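Local coordinates for protein LYND (Lyngbya aestuarii, PDB 4V1T) that probably catalyses the ATP-dependent cyclodehydration of amino acid side chains in a precursor peptide, as a YcaO-family cyclodehydratase, at residues Glu423-Tyr428 / Leu727-Val732; Gln37-Ile42 / Leu72-Glu77; Leu597-Gly602 / Tyr750-Lys755. One frame throughout, in Å; residues are numbered along the deposited sequence.

Contact 1: Glu423-Tyr428 / Leu727-Val732; sequences EAVERY and LNVVKV. With MG (magnesium ion), chain M; ADP (adenosine-5'-diphosphate), chain L.
In the carboxylate of Glu426, OE1 accepts a 2.6 Å hydrogen bond from ribose O3' of ADP; the Glu426 and Val729 side chains cross at about a right angle, Glu426 CG being 4.1 Å from Val729 CG1. The second flat group, the Arg427 guanidinium, has Glu423 CG on one face, 3.8 Å above the plane and shifted toward the rim. Glu423 and Glu426 belong to the nucleotide site of the YcaO domain, where helix 413-429 packs against strand 728-733. The CB of Glu423 points away from the strand; CG stands anti to the backbone N (chi1 -150°) and the chain runs on extended, bringing OE2 to the magnesium ion at 2.0 Å. ADP O3B, three waters and one further atom complete the shell, and OE1 accepts a hydrogen bond from Ser407 N. Arg427 ties the two glutamates together by charge: NE lies a long 3.7 Å from Glu426 OE2, and Glu423 OE2 sits well outside the guanidinium plane. With an alanine in place of Glu426, ribose O3' would probably lose this acceptor and Arg427 one of its negative partners. Apart from these polar groups the contact is apolar and buried. Val729 spreads its methyls against the helix backbone, CG1 being 3.7 Å from Glu426 O, and Ala534 flanks it from the neighbouring strand. One residue back along the helix, Val425 CG1 meets Leu727 CD2 at 3.8 Å.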
loop_
_atom_site.group_PDB
_atom_site.type_symbol
_atom_site.label_atom_id
_atom_site.label_comp_id
_atom_site.label_asym_id
_atom_site.label_seq_id
_atom_site.Cartn_x
_atom_site.Cartn_y
_atom_site.Cartn_z
ATOM N N GLU B 423 2.688 4.911 17.463
ATOM C CA GLU B 423 3.657 5.628 18.299
ATOM C C GLU B 423 3.810 7.049 17.801
ATOM O O GLU B 423 3.926 7.987 18.584
ATOM C CB GLU B 423 5.033 4.939 18.311
ATOM C CG GLU B 423 5.794 5.156 19.620
ATOM C CD GLU B 423 7.252 4.730 19.566
ATOM O OE1 GLU B 423 8.030 5.311 18.772
ATOM O OE2 GLU B 423 7.623 3.820 20.337
ATOM N N ALA B 424 3.806 7.212 16.485
ATOM C CA ALA B 424 3.962 8.543 15.898
ATOM C C ALA B 424 2.772 9.442 16.286
ATOM O O ALA B 424 2.947 10.614 16.624
ATOM C CB ALA B 424 4.108 8.441 14.393
ATOM N N VAL B 425 1.566 8.881 16.256
ATOM C CA VAL B 425 0.372 9.615 16.667
ATOM C C VAL B 425 0.353 9.817 18.184
ATOM O O VAL B 425 -0.139 10.828 18.679
ATOM C CB VAL B 425 -0.912 8.888 16.228
ATOM C CG1 VAL B 425 -2.146 9.613 16.740
ATOM C CG2 VAL B 425 -0.961 8.775 14.715
ATOM N N GLU B 426 0.897 8.849 18.912
ATOM C CA GLU B 426 1.025 8.948 20.351
ATOM C C GLU B 426 1.896 10.150 20.719
ATOM O O GLU B 426 1.533 10.947 21.575
ATOM C CB GLU B 426 1.633 7.657 20.919
ATOM C CG GLU B 426 1.951 7.697 22.423
ATOM C CD GLU B 426 3.186 6.881 22.782
ATOM O OE1 GLU B 426 3.297 5.725 22.327
ATOM O OE2 GLU B 426 4.055 7.401 23.515
ATOM N N ARG B 427 3.047 10.266 20.068
ATOM C CA ARG B 427 3.972 11.341 20.364
ATOM C C ARG B 427 3.389 12.696 19.998
ATOM O O ARG B 427 3.565 13.665 20.730
ATOM C CB ARG B 427 5.302 11.125 19.642
ATOM C CG ARG B 427 6.027 9.843 20.040
ATOM C CD ARG B 427 6.675 9.922 21.414
ATOM N NE ARG B 427 7.103 8.598 21.874
ATOM C CZ ARG B 427 8.170 7.944 21.409
ATOM N NH1 ARG B 427 8.935 8.482 20.459
ATOM N NH2 ARG B 427 8.474 6.743 21.889
ATOM N N TYR B 428 2.675 12.770 18.884
ATOM C CA TYR B 428 2.052 14.028 18.473
ATOM C C TYR B 428 0.978 14.483 19.463
ATOM O O TYR B 428 0.931 15.647 19.847
ATOM C CB TYR B 428 1.451 13.907 17.071
ATOM C CG TYR B 428 0.494 15.038 16.731
ATOM C CD1 TYR B 428 0.959 16.230 16.198
ATOM C CD2 TYR B 428 -0.872 14.913 16.963
ATOM C CE1 TYR B 428 0.093 17.267 15.901
ATOM C CE2 TYR B 428 -1.752 15.945 16.671
ATOM C CZ TYR B 428 -1.266 17.118 16.135
ATOM O OH TYR B 428 -2.138 18.139 15.841
ATOM N N LEU B 727 -7.596 8.423 17.063
ATOM C CA LEU B 727 -6.874 7.423 17.845
ATOM C C LEU B 727 -6.683 7.894 19.276
ATOM O O LEU B 727 -6.194 8.996 19.520
ATOM C CB LEU B 727 -5.507 7.136 17.217
ATOM C CG LEU B 727 -4.696 6.010 17.856
ATOM C CD1 LEU B 727 -5.347 4.653 17.590
ATOM C CD2 LEU B 727 -3.261 6.031 17.351
ATOM N N ASN B 728 -7.071 7.053 20.225
ATOM C CA ASN B 728 -6.967 7.404 21.631
ATOM C C ASN B 728 -5.525 7.442 22.090
ATOM O O ASN B 728 -4.755 6.534 21.805
ATOM C CB ASN B 728 -7.759 6.424 22.486
ATOM C CG ASN B 728 -9.250 6.486 22.209
ATOM O OD1 ASN B 728 -9.832 5.546 21.684
ATOM N ND2 ASN B 728 -9.871 7.600 22.572
ATOM N N VAL B 729 -5.166 8.509 22.794
ATOM C CA VAL B 729 -3.851 8.644 23.392
ATOM C C VAL B 729 -4.000 9.117 24.831
ATOM O O VAL B 729 -4.749 10.059 25.107
ATOM C CB VAL B 729 -2.966 9.630 22.611
ATOM C CG1 VAL B 729 -1.571 9.718 23.236
ATOM C CG2 VAL B 729 -2.861 9.206 21.156
ATOM N N VAL B 730 -3.273 8.469 25.741
ATOM C CA VAL B 730 -3.299 8.844 27.157
ATOM C C VAL B 730 -1.903 8.905 27.749
ATOM O O VAL B 730 -0.951 8.370 27.184
ATOM C CB VAL B 730 -4.099 7.847 28.002
ATOM C CG1 VAL B 730 -5.549 7.778 27.541
ATOM C CG2 VAL B 730 -3.449 6.473 27.939
ATOM N N LYS B 731 -1.796 9.560 28.896
ATOM C CA LYS B 731 -0.623 9.419 29.740
ATOM C C LYS B 731 -1.095 8.894 31.079
ATOM O O LYS B 731 -1.909 9.531 31.741
ATOM C CB LYS B 731 0.129 10.742 29.908
ATOM C CG LYS B 731 1.317 10.653 30.865
ATOM C CD LYS B 731 2.154 11.925 30.867
ATOM C CE LYS B 731 3.462 11.741 31.637
ATOM N NZ LYS B 731 4.458 10.932 30.870
ATOM N N VAL B 732 -0.603 7.713 31.446
ATOM C CA VAL B 732 -0.882 7.124 32.744
ATOM C C VAL B 732 0.245 7.468 33.713
ATOM O O VAL B 732 1.418 7.298 33.381
ATOM C CB VAL B 732 -1.014 5.605 32.647
ATOM C CG1 VAL B 732 -1.461 5.031 33.973
ATOM C CG2 VAL B 732 -1.992 5.230 31.533
HETATM MG MG MG M . 8.864 2.413 21.034
HETATM P PB ADP L . 6.754 0.967 22.980
HETATM O O1B ADP L . 6.161 1.821 24.071
HETATM O O2B ADP L . 7.759 -0.035 23.471
HETATM O O3B ADP L . 7.206 1.772 21.800
HETATM P PA ADP L . 5.125 -0.427 21.016
HETATM O O1A ADP L . 4.537 -1.812 21.103
HETATM O O2A ADP L . 6.283 -0.179 20.067
HETATM O O3A ADP L . 5.484 0.077 22.512
HETATM O "O5'" ADP L . 3.941 0.574 20.630
HETATM C "C5'" ADP L . 4.205 1.910 20.250
HETATM C "C4'" ADP L . 2.923 2.709 20.423
HETATM O "O4'" ADP L . 1.953 2.302 19.460
HETATM C "C3'" ADP L . 2.291 2.468 21.781
HETATM O "O3'" ADP L . 1.716 3.691 22.224
HETATM C "C2'" ADP L . 1.190 1.461 21.549
HETATM O "O2'" ADP L . 0.063 1.672 22.404
HETATM C "C1'" ADP L . 0.816 1.720 20.103
HETATM N N9 ADP L . 0.402 0.469 19.427
HETATM C C8 ADP L . 1.176 -0.610 19.179
HETATM N N7 ADP L . 0.468 -1.564 18.529
HETATM C C5 ADP L . -0.775 -1.094 18.353
HETATM C C6 ADP L . -2.022 -1.597 17.742
HETATM N N6 ADP L . -2.036 -2.829 17.185
HETATM N N1 ADP L . -3.111 -0.799 17.767
HETATM C C2 ADP L . -3.084 0.425 18.325
HETATM N N3 ADP L . -1.979 0.945 18.900
HETATM C C4 ADP L . -0.819 0.247 18.948
HETATM O O HOH W 1 10.059 0.785 21.301
HETATM O O HOH W 2 7.905 1.448 19.198
HETATM O O HOH W 3 9.837 3.468 19.588
#

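Contact 2: Gln37-Ile42 / Leu72-Glu77; sequences QLYCQI and LERLAE
Tyr39 and Leu75 make the apolar half of this contact, between helix 37-42 and helix 65-78 of the winged helix-turn-helix domain. The two side chains slide past each other in opposite directions, and Leu75 CD2 comes obliquely to the ring, 3.6 Å from Tyr39 CE1. The branch point joins in, Leu75 CG standing 3.8 Å from the same ring carbon, so that one ring corner takes the whole isobutyl end. Tyr39 gets there by its torsion: CG is anti to the carbonyl carbon (chi1 -78°), and the phenol reaches across the gap although its CB sets off neither toward the other helix nor away from it. Leu34 of strand 31-35 touches both Tyr39 and Leu75, and Val71, one helical turn before Leu75, touches Tyr39, Leu38 and Ile42.

The polar half belongs to Tyr39 OH and Arg74. The hydroxyl oxygen lies at the guanidinium edge, in its plane, with the phenol ring turned 42° from that plane. Each has its stronger partner outside the pair: an acidic side chain of the chain of another protein accepts from Tyr39 OH, and Arg74 NE is in a salt bridge with an acidic side chain there too. This fits a domain that grips a peptide partner, as related domains do with precursor leader peptides. Between the two residues themselves the approach is looser and partly through carbon, with Arg74 CD 3.8 Å from Tyr39 OH.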
loop_
_atom_site.group_PDB
_atom_site.type_symbol
_atom_site.label_atom_id
_atom_site.label_comp_id
_atom_site.label_asym_id
_atom_site.label_seq_id
_atom_site.Cartn_x
_atom_site.Cartn_y
_atom_site.Cartn_z
ATOM N N GLN B 37 -32.139 -6.142 -31.414
ATOM C CA GLN B 37 -32.418 -5.743 -32.786
ATOM C C GLN B 37 -32.631 -4.245 -32.896
ATOM O O GLN B 37 -32.010 -3.584 -33.725
ATOM C CB GLN B 37 -33.690 -6.434 -33.284
ATOM C CG GLN B 37 -33.464 -7.660 -34.134
ATOM C CD GLN B 37 -34.765 -8.330 -34.506
ATOM O OE1 GLN B 37 -35.184 -9.284 -33.861
ATOM N NE2 GLN B 37 -35.417 -7.825 -35.543
ATOM N N LEU B 38 -33.534 -3.728 -32.063
ATOM C CA LEU B 38 -33.907 -2.309 -32.099
ATOM C C LEU B 38 -32.752 -1.375 -31.747
ATOM O O LEU B 38 -32.672 -0.262 -32.257
ATOM C CB LEU B 38 -35.076 -2.045 -31.154
ATOM C CG LEU B 38 -36.404 -2.644 -31.617
ATOM C CD1 LEU B 38 -37.423 -2.596 -30.491
ATOM C CD2 LEU B 38 -36.928 -1.914 -32.852
ATOM N N TYR B 39 -31.865 -1.825 -30.872
ATOM C CA TYR B 39 -30.706 -1.017 -30.526
ATOM C C TYR B 39 -29.811 -0.844 -31.748
ATOM O O TYR B 39 -29.423 0.264 -32.082
ATOM C CB TYR B 39 -29.925 -1.633 -29.361
ATOM C CG TYR B 39 -30.535 -1.405 -27.992
ATOM C CD1 TYR B 39 -31.116 -0.197 -27.656
ATOM C CD2 TYR B 39 -30.514 -2.401 -27.030
ATOM C CE1 TYR B 39 -31.675 0.007 -26.406
ATOM C CE2 TYR B 39 -31.060 -2.202 -25.775
ATOM C CZ TYR B 39 -31.640 -0.998 -25.472
ATOM O OH TYR B 39 -32.192 -0.799 -24.227
ATOM N N CYS B 40 -29.485 -1.941 -32.424
ATOM C CA CYS B 40 -28.660 -1.857 -33.628
ATOM C C CYS B 40 -29.287 -0.892 -34.622
ATOM O O CYS B 40 -28.598 -0.148 -35.327
ATOM C CB CYS B 40 -28.518 -3.231 -34.268
ATOM S SG CYS B 40 -27.836 -4.479 -33.158
ATOM N N GLN B 41 -30.610 -0.907 -34.655
ATOM C CA GLN B 41 -31.374 -0.118 -35.602
ATOM C C GLN B 41 -31.383 1.379 -35.279
ATOM O O GLN B 41 -31.304 2.224 -36.177
ATOM C CB GLN B 41 -32.802 -0.653 -35.626
ATOM C CG GLN B 41 -33.558 -0.366 -36.889
ATOM C CD GLN B 41 -34.442 -1.527 -37.292
ATOM O OE1 GLN B 41 -34.944 -2.270 -36.444
ATOM N NE2 GLN B 41 -34.629 -1.695 -38.594
ATOM N N ILE B 42 -31.470 1.697 -33.993
ATOM C CA ILE B 42 -31.702 3.069 -33.544
ATOM C C ILE B 42 -30.419 3.796 -33.143
ATOM O O ILE B 42 -30.295 5.008 -33.320
ATOM C CB ILE B 42 -32.696 3.077 -32.362
ATOM C CG1 ILE B 42 -34.064 2.564 -32.836
ATOM C CG2 ILE B 42 -32.843 4.481 -31.769
ATOM C CD1 ILE B 42 -35.005 2.166 -31.716
ATOM N N LEU B 72 -35.912 4.580 -26.040
ATOM C CA LEU B 72 -35.249 5.751 -25.474
ATOM C C LEU B 72 -35.488 5.855 -23.976
ATOM O O LEU B 72 -34.597 6.285 -23.247
ATOM C CB LEU B 72 -35.713 7.029 -26.170
ATOM C CG LEU B 72 -35.468 7.077 -27.686
ATOM C CD1 LEU B 72 -35.934 8.400 -28.263
ATOM C CD2 LEU B 72 -34.010 6.814 -28.045
ATOM N N GLU B 73 -36.667 5.443 -23.514
ATOM C CA GLU B 73 -36.955 5.508 -22.090
ATOM C C GLU B 73 -36.031 4.604 -21.353
ATOM O O GLU B 73 -35.540 4.926 -20.298
ATOM C CB GLU B 73 -38.385 5.103 -21.770
ATOM C CG GLU B 73 -39.411 5.918 -22.521
ATOM C CD GLU B 73 -40.513 6.494 -21.654
ATOM O OE1 GLU B 73 -40.394 6.440 -20.413
ATOM O OE2 GLU B 73 -41.502 7.010 -22.220
ATOM N N ARG B 74 -35.820 3.442 -21.918
ATOM C CA ARG B 74 -34.953 2.481 -21.305
ATOM C C ARG B 74 -33.528 3.000 -21.243
ATOM O O ARG B 74 -32.871 2.874 -20.232
ATOM C CB ARG B 74 -34.974 1.191 -22.100
ATOM C CG ARG B 74 -35.387 -0.009 -21.303
ATOM C CD ARG B 74 -35.364 -1.239 -22.164
ATOM N NE ARG B 74 -34.525 -2.228 -21.552
ATOM C CZ ARG B 74 -34.898 -2.972 -20.539
ATOM N NH1 ARG B 74 -36.101 -2.839 -20.032
ATOM N NH2 ARG B 74 -34.065 -3.851 -20.037
ATOM N N LEU B 75 -33.061 3.560 -22.348
ATOM C CA LEU B 75 -31.703 4.087 -22.418
ATOM C C LEU B 75 -31.545 5.237 -21.448
ATOM O O LEU B 75 -30.560 5.343 -20.761
ATOM C CB LEU B 75 -31.370 4.542 -23.824
ATOM C CG LEU B 75 -31.222 3.419 -24.836
ATOM C CD1 LEU B 75 -31.179 3.967 -26.228
ATOM C CD2 LEU B 75 -29.981 2.608 -24.558
ATOM N N ALA B 76 -32.559 6.071 -21.383
ATOM C CA ALA B 76 -32.554 7.224 -20.496
ATOM C C ALA B 76 -32.489 6.777 -19.043
ATOM O O ALA B 76 -31.682 7.277 -18.275
ATOM C CB ALA B 76 -33.788 8.074 -20.736
ATOM N N GLU B 77 -33.332 5.816 -18.682
ATOM C CA GLU B 77 -33.427 5.363 -17.298
ATOM C C GLU B 77 -32.167 4.644 -16.831
ATOM O O GLU B 77 -31.848 4.666 -15.645
ATOM C CB GLU B 77 -34.632 4.444 -17.121
ATOM C CG GLU B 77 -35.969 5.178 -17.144
ATOM C CD GLU B 77 -37.159 4.232 -17.102
ATOM O OE1 GLU B 77 -36.953 2.997 -17.143
ATOM O OE2 GLU B 77 -38.308 4.722 -17.029
#

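Contact 3: Leu597-Gly602 / Tyr750-Lys755; sequences LTADLG and YDVPVK
Ala599 and Asp600 are the residues of the loop 597-602 that meet helix 748-755, both through Val752. The loop joins strand 590-596 to strand 605-612 in the YcaO domain; the backbone of Leu597 pairs with Ala605 and its side chain touches Val555 of helix 538-561. Thr598 follows, its OG1 hydrogen-bonded to Asp596 OD1. At Ala599 the chain faces the helix, and CB comes within 4.3 Å of Val752 CG1. A type I beta turn starts here and runs to Gly602.

Asp600, the second residue of the turn, carries most of the contact. Its CG sits between the backbone N and the carbonyl carbon (chi1 59°), the crowded position, which brings the carboxylate up to Val752, the two side chains crossing at about a right angle. OD1 lies 3.7 Å from Val752 CG1, with OD2 more distant, 4.2 Å from CG2. The polar partner of OD1 is Arg748, at the start of the same helix, through a salt bridge to NH2. The Leu601 side chain touches Val550, and its carbonyl accepts from Arg692 NH2. Gly602 closes the turn with a 3.0 Å bond from its N to Ala599 O.

Val752 also touches Leu557 of helix 538-561, just ahead of the kink at Pro753. The chemistry is therefore split: across the two segments the touch is van der Waals, methyl against carboxylate and alanine, and the pairing with Arg748 is likely to supply most of the electrostatic hold on this partly buried edge.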
loop_
_atom_site.group_PDB
_atom_site.type_symbol
_atom_site.label_atom_id
_atom_site.label_comp_id
_atom_site.label_asym_id
_atom_site.label_seq_id
_atom_site.Cartn_x
_atom_site.Cartn_y
_atom_site.Cartn_z
ATOM N N LEU B 597 12.582 -9.311 35.373
ATOM C CA LEU B 597 12.553 -8.058 36.128
ATOM C C LEU B 597 11.283 -7.935 36.982
ATOM O O LEU B 597 11.013 -6.885 37.581
ATOM C CB LEU B 597 12.644 -6.875 35.158
ATOM C CG LEU B 597 14.014 -6.262 34.884
ATOM C CD1 LEU B 597 15.120 -7.306 34.804
ATOM C CD2 LEU B 597 13.958 -5.447 33.600
ATOM N N THR B 598 10.505 -9.015 37.033
ATOM C CA THR B 598 9.250 -9.019 37.771
ATOM C C THR B 598 9.479 -8.657 39.240
ATOM O O THR B 598 10.183 -9.364 39.952
ATOM C CB THR B 598 8.572 -10.395 37.683
ATOM O OG1 THR B 598 8.572 -10.834 36.317
ATOM C CG2 THR B 598 7.131 -10.321 38.201
ATOM N N ALA B 599 8.883 -7.549 39.677
ATOM C CA ALA B 599 9.101 -7.029 41.021
ATOM C C ALA B 599 7.839 -7.170 41.881
ATOM O O ALA B 599 7.063 -8.095 41.685
ATOM C CB ALA B 599 9.577 -5.573 40.952
ATOM N N ASP B 600 7.640 -6.254 42.831
ATOM C CA ASP B 600 6.630 -6.427 43.882
ATOM C C ASP B 600 5.172 -6.446 43.395
ATOM O O ASP B 600 4.286 -6.895 44.120
ATOM C CB ASP B 600 6.792 -5.340 44.951
ATOM C CG ASP B 600 6.656 -3.937 44.386
ATOM O OD1 ASP B 600 7.106 -3.706 43.241
ATOM O OD2 ASP B 600 6.100 -3.069 45.086
ATOM N N LEU B 601 4.922 -5.989 42.174
ATOM C CA LEU B 601 3.560 -5.995 41.636
ATOM C C LEU B 601 3.209 -7.352 41.032
ATOM O O LEU B 601 2.034 -7.671 40.841
ATOM C CB LEU B 601 3.380 -4.891 40.595
ATOM C CG LEU B 601 3.675 -3.455 41.041
ATOM C CD1 LEU B 601 3.207 -2.460 39.989
ATOM C CD2 LEU B 601 3.035 -3.139 42.386
ATOM N N GLY B 602 4.234 -8.145 40.731
ATOM C CA GLY B 602 4.039 -9.499 40.237
ATOM C C GLY B 602 3.624 -9.570 38.778
ATOM O O GLY B 602 3.316 -10.649 38.269
ATOM N N TYR B 750 15.029 2.254 46.293
ATOM C CA TYR B 750 15.829 1.727 47.396
ATOM C C TYR B 750 15.103 0.596 48.118
ATOM O O TYR B 750 15.722 -0.396 48.511
ATOM C CB TYR B 750 16.169 2.856 48.398
ATOM C CG TYR B 750 16.928 4.020 47.780
ATOM C CD1 TYR B 750 18.314 4.024 47.736
ATOM C CD2 TYR B 750 16.260 5.105 47.227
ATOM C CE1 TYR B 750 19.012 5.075 47.164
ATOM C CE2 TYR B 750 16.955 6.164 46.655
ATOM C CZ TYR B 750 18.325 6.136 46.620
ATOM O OH TYR B 750 19.008 7.183 46.054
ATOM N N ASP B 751 13.789 0.746 48.282
ATOM C CA ASP B 751 13.020 -0.097 49.202
ATOM C C ASP B 751 12.576 -1.447 48.617
ATOM O O ASP B 751 12.626 -2.466 49.307
ATOM C CB ASP B 751 11.779 0.657 49.686
ATOM C CG ASP B 751 12.124 1.922 50.457
ATOM O OD1 ASP B 751 13.299 2.342 50.433
ATOM O OD2 ASP B 751 11.214 2.505 51.079
ATOM N N VAL B 752 12.123 -1.456 47.366
ATOM C CA VAL B 752 11.527 -2.673 46.807
ATOM C C VAL B 752 12.486 -3.871 46.864
ATOM O O VAL B 752 12.074 -4.957 47.273
ATOM C CB VAL B 752 11.043 -2.461 45.354
ATOM C CG1 VAL B 752 10.537 -3.774 44.748
ATOM C CG2 VAL B 752 9.947 -1.407 45.325
ATOM N N PRO B 753 13.762 -3.682 46.464
ATOM C CA PRO B 753 14.684 -4.829 46.452
ATOM C C PRO B 753 14.871 -5.526 47.801
ATOM O O PRO B 753 15.064 -6.740 47.810
ATOM C CB PRO B 753 16.007 -4.215 45.976
ATOM C CG PRO B 753 15.607 -3.015 45.204
ATOM C CD PRO B 753 14.395 -2.475 45.898
ATOM N N VAL B 754 14.808 -4.793 48.916
ATOM C CA VAL B 754 14.947 -5.439 50.212
ATOM C C VAL B 754 13.643 -6.131 50.601
ATOM O O VAL B 754 13.655 -7.188 51.218
ATOM C CB VAL B 754 15.379 -4.457 51.334
ATOM C CG1 VAL B 754 16.441 -3.492 50.816
ATOM C CG2 VAL B 754 14.194 -3.696 51.912
ATOM N N LYS B 755 12.519 -5.524 50.245
ATOM C CA LYS B 755 11.214 -6.121 50.516
ATOM C C LYS B 755 11.080 -7.477 49.824
ATOM O O LYS B 755 10.445 -8.388 50.345
ATOM C CB LYS B 755 10.089 -5.197 50.048
ATOM C CG LYS B 755 9.572 -4.230 51.098
ATOM C CD LYS B 755 8.094 -3.937 50.879
ATOM C CE LYS B 755 7.536 -3.008 51.950
ATOM N NZ LYS B 755 6.044 -2.993 51.959
#

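From the N terminus, contact 2 comes first: it closes a short loop, with 29 residues between its segments, inside the winged helix-turn-helix domain, and is complete long before the others begin. Contact 1 opens at helix 413-429 and waits 298 residues for strand 728-733. Contact 3 opens within that span, at the loop 597-602, and closes at helix 748-755, the next helix after that strand, so contacts 1 and 3 cross. Both tie the C-terminal end of the chain back onto the YcaO domain, one at its nucleotide site, the other at its periphery, with centres about 29 Å apart. Contact 2 lies about 84 Å, centre to centre, from contact 3.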